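Long-range contacts in Udp-n-acetylglucosamine pyrophosphorylase (Trypanosoma brucei, PDB 4BQH), which probably catalyses the transfer of a uridylyl group from UTP to N-acetyl-alpha-D-glucosamine 1-phosphate, giving UDP-N-acetylglucosamine and diphosphate: residues Thr125-Asp130 against Gly435-Ala440; Ser146-His151 against Gly279-Leu284. One frame throughout, in Å; residues are numbered along the deposited sequence.

Contact 1 (Thr125-Asp130 against Gly435-Ala440); sequences TRLGFD and GPVKNA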
# COMPACT_ATOMS: atom_id res chain seq x y z
N THR A 125 -10.52 -12.18 6.78
CA THR A 125 -11.14 -12.93 7.88
C THR A 125 -11.88 -12.06 8.93
O THR A 125 -12.95 -12.45 9.41
CB THR A 125 -10.14 -13.91 8.57
OG1 THR A 125 -10.86 -14.74 9.49
CG2 THR A 125 -9.05 -13.16 9.32
N ARG A 126 -11.30 -10.90 9.27
CA ARG A 126 -11.93 -9.95 10.19
C ARG A 126 -13.24 -9.40 9.64
O ARG A 126 -14.13 -9.03 10.41
CB ARG A 126 -10.99 -8.80 10.53
CG ARG A 126 -9.74 -9.19 11.28
CD ARG A 126 -8.92 -7.95 11.62
NE ARG A 126 -9.69 -7.03 12.45
CZ ARG A 126 -9.84 -7.15 13.77
NH1 ARG A 126 -9.26 -8.16 14.42
NH2 ARG A 126 -10.56 -6.27 14.44
N LEU A 127 -13.34 -9.33 8.31
CA LEU A 127 -14.55 -8.89 7.63
C LEU A 127 -15.56 -10.02 7.49
O LEU A 127 -16.61 -9.84 6.88
CB LEU A 127 -14.21 -8.33 6.24
CG LEU A 127 -13.14 -7.25 6.14
CD1 LEU A 127 -12.80 -6.97 4.68
CD2 LEU A 127 -13.59 -5.98 6.86
N GLY A 128 -15.24 -11.19 8.04
CA GLY A 128 -16.05 -12.40 7.88
C GLY A 128 -15.90 -13.08 6.53
O GLY A 128 -16.80 -13.79 6.08
N PHE A 129 -14.75 -12.87 5.88
CA PHE A 129 -14.52 -13.32 4.51
C PHE A 129 -13.16 -14.03 4.40
O PHE A 129 -12.13 -13.35 4.32
CB PHE A 129 -14.58 -12.10 3.58
CG PHE A 129 -14.71 -12.43 2.11
CD1 PHE A 129 -15.61 -13.38 1.67
CD2 PHE A 129 -13.95 -11.74 1.17
CE1 PHE A 129 -15.73 -13.67 0.33
CE2 PHE A 129 -14.08 -12.02 -0.17
CZ PHE A 129 -14.96 -12.98 -0.60
N ASP A 130 -13.16 -15.36 4.39
CA ASP A 130 -11.93 -16.17 4.39
C ASP A 130 -11.27 -16.34 3.03
O ASP A 130 -10.92 -17.45 2.61
CB ASP A 130 -12.18 -17.53 5.07
CG ASP A 130 -12.22 -17.43 6.60
OD1 ASP A 130 -12.92 -16.53 7.14
OD2 ASP A 130 -11.56 -18.25 7.27
N GLY A 435 -9.45 5.34 3.47
CA GLY A 435 -10.69 4.65 3.94
C GLY A 435 -10.37 3.16 4.03
O GLY A 435 -10.75 2.37 3.14
N PRO A 436 -9.64 2.77 5.07
CA PRO A 436 -9.20 1.39 5.22
C PRO A 436 -10.36 0.48 5.61
O PRO A 436 -11.14 0.81 6.51
CB PRO A 436 -8.13 1.47 6.33
CG PRO A 436 -8.51 2.66 7.12
CD PRO A 436 -9.19 3.63 6.19
N VAL A 437 -10.49 -0.63 4.91
CA VAL A 437 -11.53 -1.60 5.18
C VAL A 437 -10.89 -2.75 5.96
O VAL A 437 -10.21 -3.60 5.39
CB VAL A 437 -12.17 -2.12 3.88
CG1 VAL A 437 -13.30 -3.07 4.22
CG2 VAL A 437 -12.67 -0.94 3.02
N LYS A 438 -11.11 -2.74 7.28
CA LYS A 438 -10.36 -3.60 8.18
C LYS A 438 -11.24 -4.39 9.14
O LYS A 438 -10.89 -5.50 9.51
CB LYS A 438 -9.36 -2.79 9.00
CG LYS A 438 -8.28 -2.07 8.21
CD LYS A 438 -7.43 -1.17 9.11
CE LYS A 438 -6.61 -1.98 10.11
NZ LYS A 438 -5.17 -1.97 9.77
N ASN A 439 -12.37 -3.81 9.55
CA ASN A 439 -13.23 -4.44 10.59
C ASN A 439 -14.60 -4.72 10.07
O ASN A 439 -15.12 -3.94 9.29
CB ASN A 439 -13.35 -3.52 11.80
CG ASN A 439 -12.01 -3.19 12.42
OD1 ASN A 439 -11.73 -2.04 12.74
ND2 ASN A 439 -11.18 -4.20 12.59
N ALA A 440 -15.21 -5.82 10.52
CA ALA A 440 -16.53 -6.19 10.01
C ALA A 440 -17.55 -5.10 10.30
O ALA A 440 -17.45 -4.41 11.31
CB ALA A 440 -16.98 -7.52 10.60
O HOH W 1 -13.95 -7.05 12.96

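Contact 2 (Ser146-His151 against Gly279-Leu284); sequences SLFMMH and GNIDNL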
# COMPACT_ATOMS: atom_id res chain seq x y z
N SER A 146 -14.87 -6.04 -6.76
CA SER A 146 -13.86 -6.32 -5.73
C SER A 146 -12.90 -5.14 -5.53
O SER A 146 -12.80 -4.23 -6.36
CB SER A 146 -13.07 -7.60 -6.07
OG SER A 146 -12.27 -7.48 -7.25
N LEU A 147 -12.22 -5.14 -4.39
CA LEU A 147 -11.16 -4.17 -4.19
C LEU A 147 -10.09 -4.27 -5.29
O LEU A 147 -9.66 -3.24 -5.80
CB LEU A 147 -10.58 -4.29 -2.77
CG LEU A 147 -11.57 -3.98 -1.64
CD1 LEU A 147 -10.89 -4.34 -0.33
CD2 LEU A 147 -12.02 -2.53 -1.64
N PHE A 148 -9.68 -5.48 -5.67
CA PHE A 148 -8.73 -5.64 -6.80
C PHE A 148 -9.25 -4.96 -8.06
O PHE A 148 -8.54 -4.23 -8.71
CB PHE A 148 -8.40 -7.10 -7.12
CG PHE A 148 -7.33 -7.72 -6.24
CD1 PHE A 148 -6.13 -7.06 -6.00
CD2 PHE A 148 -7.49 -9.02 -5.74
CE1 PHE A 148 -5.12 -7.65 -5.23
CE2 PHE A 148 -6.48 -9.63 -4.97
CZ PHE A 148 -5.29 -8.94 -4.71
N MET A 149 -10.52 -5.20 -8.39
CA MET A 149 -11.07 -4.67 -9.62
C MET A 149 -11.03 -3.16 -9.65
O MET A 149 -10.64 -2.58 -10.66
CB MET A 149 -12.51 -5.16 -9.83
CG MET A 149 -13.15 -4.63 -11.10
SD MET A 149 -14.59 -5.67 -11.42
CE MET A 149 -15.12 -4.98 -12.99
N MET A 150 -11.40 -2.51 -8.55
CA MET A 150 -11.40 -1.05 -8.49
C MET A 150 -9.97 -0.48 -8.59
O MET A 150 -9.77 0.55 -9.24
CB MET A 150 -12.16 -0.51 -7.29
CG MET A 150 -13.69 -0.63 -7.46
SD MET A 150 -14.66 -0.08 -6.04
CE MET A 150 -14.16 -1.31 -4.85
N HIS A 151 -9.00 -1.14 -7.97
CA HIS A 151 -7.59 -0.74 -8.15
C HIS A 151 -7.17 -0.77 -9.59
O HIS A 151 -6.56 0.19 -10.07
CB HIS A 151 -6.63 -1.59 -7.32
CG HIS A 151 -6.20 -0.92 -6.02
ND1 HIS A 151 -7.07 -0.69 -5.01
CD2 HIS A 151 -4.96 -0.47 -5.58
CE1 HIS A 151 -6.42 -0.09 -3.96
NE2 HIS A 151 -5.14 0.05 -4.31
N GLY A 279 0.91 0.73 -1.75
CA GLY A 279 -0.32 0.92 -0.96
C GLY A 279 -0.96 -0.38 -0.58
O GLY A 279 -0.72 -1.41 -1.21
N ASN A 280 -1.77 -0.35 0.49
CA ASN A 280 -2.48 -1.54 0.91
C ASN A 280 -3.81 -1.70 0.16
O ASN A 280 -4.53 -0.72 -0.04
CB ASN A 280 -2.77 -1.43 2.41
CG ASN A 280 -3.12 -2.77 3.05
OD1 ASN A 280 -4.06 -3.48 2.64
ND2 ASN A 280 -2.36 -3.12 4.08
N ILE A 281 -4.12 -2.94 -0.24
CA ILE A 281 -5.36 -3.23 -0.94
C ILE A 281 -6.59 -2.88 -0.10
O ILE A 281 -7.67 -2.72 -0.64
CB ILE A 281 -5.43 -4.70 -1.43
CG1 ILE A 281 -6.57 -4.93 -2.47
CG2 ILE A 281 -5.59 -5.65 -0.27
CD1 ILE A 281 -6.72 -3.90 -3.57
N ASP A 282 -6.41 -2.73 1.23
CA ASP A 282 -7.55 -2.38 2.11
C ASP A 282 -8.09 -0.95 1.99
O ASP A 282 -9.14 -0.63 2.55
CB ASP A 282 -7.25 -2.72 3.59
CG ASP A 282 -6.29 -1.74 4.28
OD1 ASP A 282 -5.91 -0.67 3.73
OD2 ASP A 282 -5.88 -2.05 5.43
N ASN A 283 -7.38 -0.09 1.26
CA ASN A 283 -7.74 1.32 1.22
C ASN A 283 -8.69 1.58 0.08
O ASN A 283 -8.27 1.69 -1.08
CB ASN A 283 -6.49 2.18 1.08
CG ASN A 283 -6.80 3.65 1.16
OD1 ASN A 283 -7.95 4.04 1.38
ND2 ASN A 283 -5.80 4.48 0.96
N LEU A 284 -9.98 1.69 0.39
CA LEU A 284 -10.97 1.90 -0.66
C LEU A 284 -10.75 3.21 -1.40
O LEU A 284 -11.12 3.34 -2.58
CB LEU A 284 -12.38 1.90 -0.07
CG LEU A 284 -13.54 1.96 -1.09
CD1 LEU A 284 -13.60 0.73 -1.99
CD2 LEU A 284 -14.88 2.13 -0.35
O HOH W 2 -3.62 1.02 -2.09

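Contact 1 (Thr125-Asp130 against Gly435-Ala440)
Arg-126 and Leu-127 meet the loop Val-437 to Ala-440, which leads into helix 448-471. They lie in a short 3-10 turn of the glycine-rich GGSGTRLG signature, which in this family probably forms part of the nucleotide-binding loop. The turn is closed by a bond from Gly-128 N to Thr-125 O.

Leu-127 carries the packed part. Its CG stands beside the backbone N, chi1 -53°, and this brings the branched end nearer the loop than its CB direction alone would suggest. CD2 touches CG1 of Val-437 at 3.9 Å, and the two side chains cross at about a right angle. The same CD2 of Leu-127 rests on the backbone carbonyl of Asn-439, 3.5 Å from its O. Close by, the CB of Ala-440 approaches Arg-126 O to 3.2 Å. Leu-127 also touches Phe-136. Val-437 is buried against Pro-448 and Ala-451, and its backbone O accepts from Lys-133 NZ.

The side chain of Arg-126 makes the looser, solvent-exposed side. It bends at chi3, 60°, and runs beside Asn-439 in the same direction. The guanidinium and amide planes stand 74° apart. Lys-438 O lies in the guanidinium plane, at its edge, 3.5 Å from Arg-126 NE. Water 1 joins the two backbones: it donates to Arg-126 O at 3.2 Å and accepts from Ala-440 N at 3.0 Å.

Contact 2 (Ser146-His151 against Gly279-Leu284)
Ile-281 pushes its CD1 methyl in among Leu-147, Phe-148 and His-151. CG1 of Ile-281 is anti to the backbone N, chi1 -166°, and carries CD1 to within 4.0 Å of both Leu-147 CB and Phe-148 CD1. Leu-284 CD1 meets two partners, Leu-147 CD2 and Met-150 CE, each at 3.6 Å. Met-150 bends at chi3 to bring its methyl there.

One CH-pi contact is made. Ile-281 CD1 sits over one face of the His-151 imidazole, 3.8 Å from the ring centroid and offset toward the rim, nearest ND1.

In fold terms, the start of helix 147-166 packs on the loop that follows strand 275-280 of the central sheet in this GT-A-like alpha/beta domain. Ile-118 of the neighbouring parallel strand 114-119 touches both His-151 and Ile-281.

Polar bonds shape each side. Ser-146 is the N-cap residue of helix 147-166; its OG accepts from Met-149 N. Asn-280 OD1 accepts from Asp-282 N at 2.8 Å in an Asx turn, within a type I turn. Across the contact the polar link is water 2, which lies in the ring plane 2.9 Å from His-151 NE2 and donates to Asn-280 O at 2.8 Å.

Overall arrangement
From the N terminus the chain runs through strand 114-119 and the glycine-rich turn into 125-130, which begins contact 1. Helix 147-166 follows soon after and opens contact 2. That contact closes at 279-284, at the end of strand 275-280, so its loop is nested inside the one closed when 435-440 reaches 125-130. The contact centres are 12 Å apart, and the two second segments touch. Val-437 N to Asp-282 O, 2.7 Å, and Gly-435 N to Asn-283 OD1, 2.9 Å, are probable hydrogen bonds. Helix 448-471 touches both contacts, its Ala-451 meeting Val-437 and Leu-284. Contact 1 ties the glycine-rich turn to loop 435-440; contact 2 ties helix 147-166 to the end of strand 275-280.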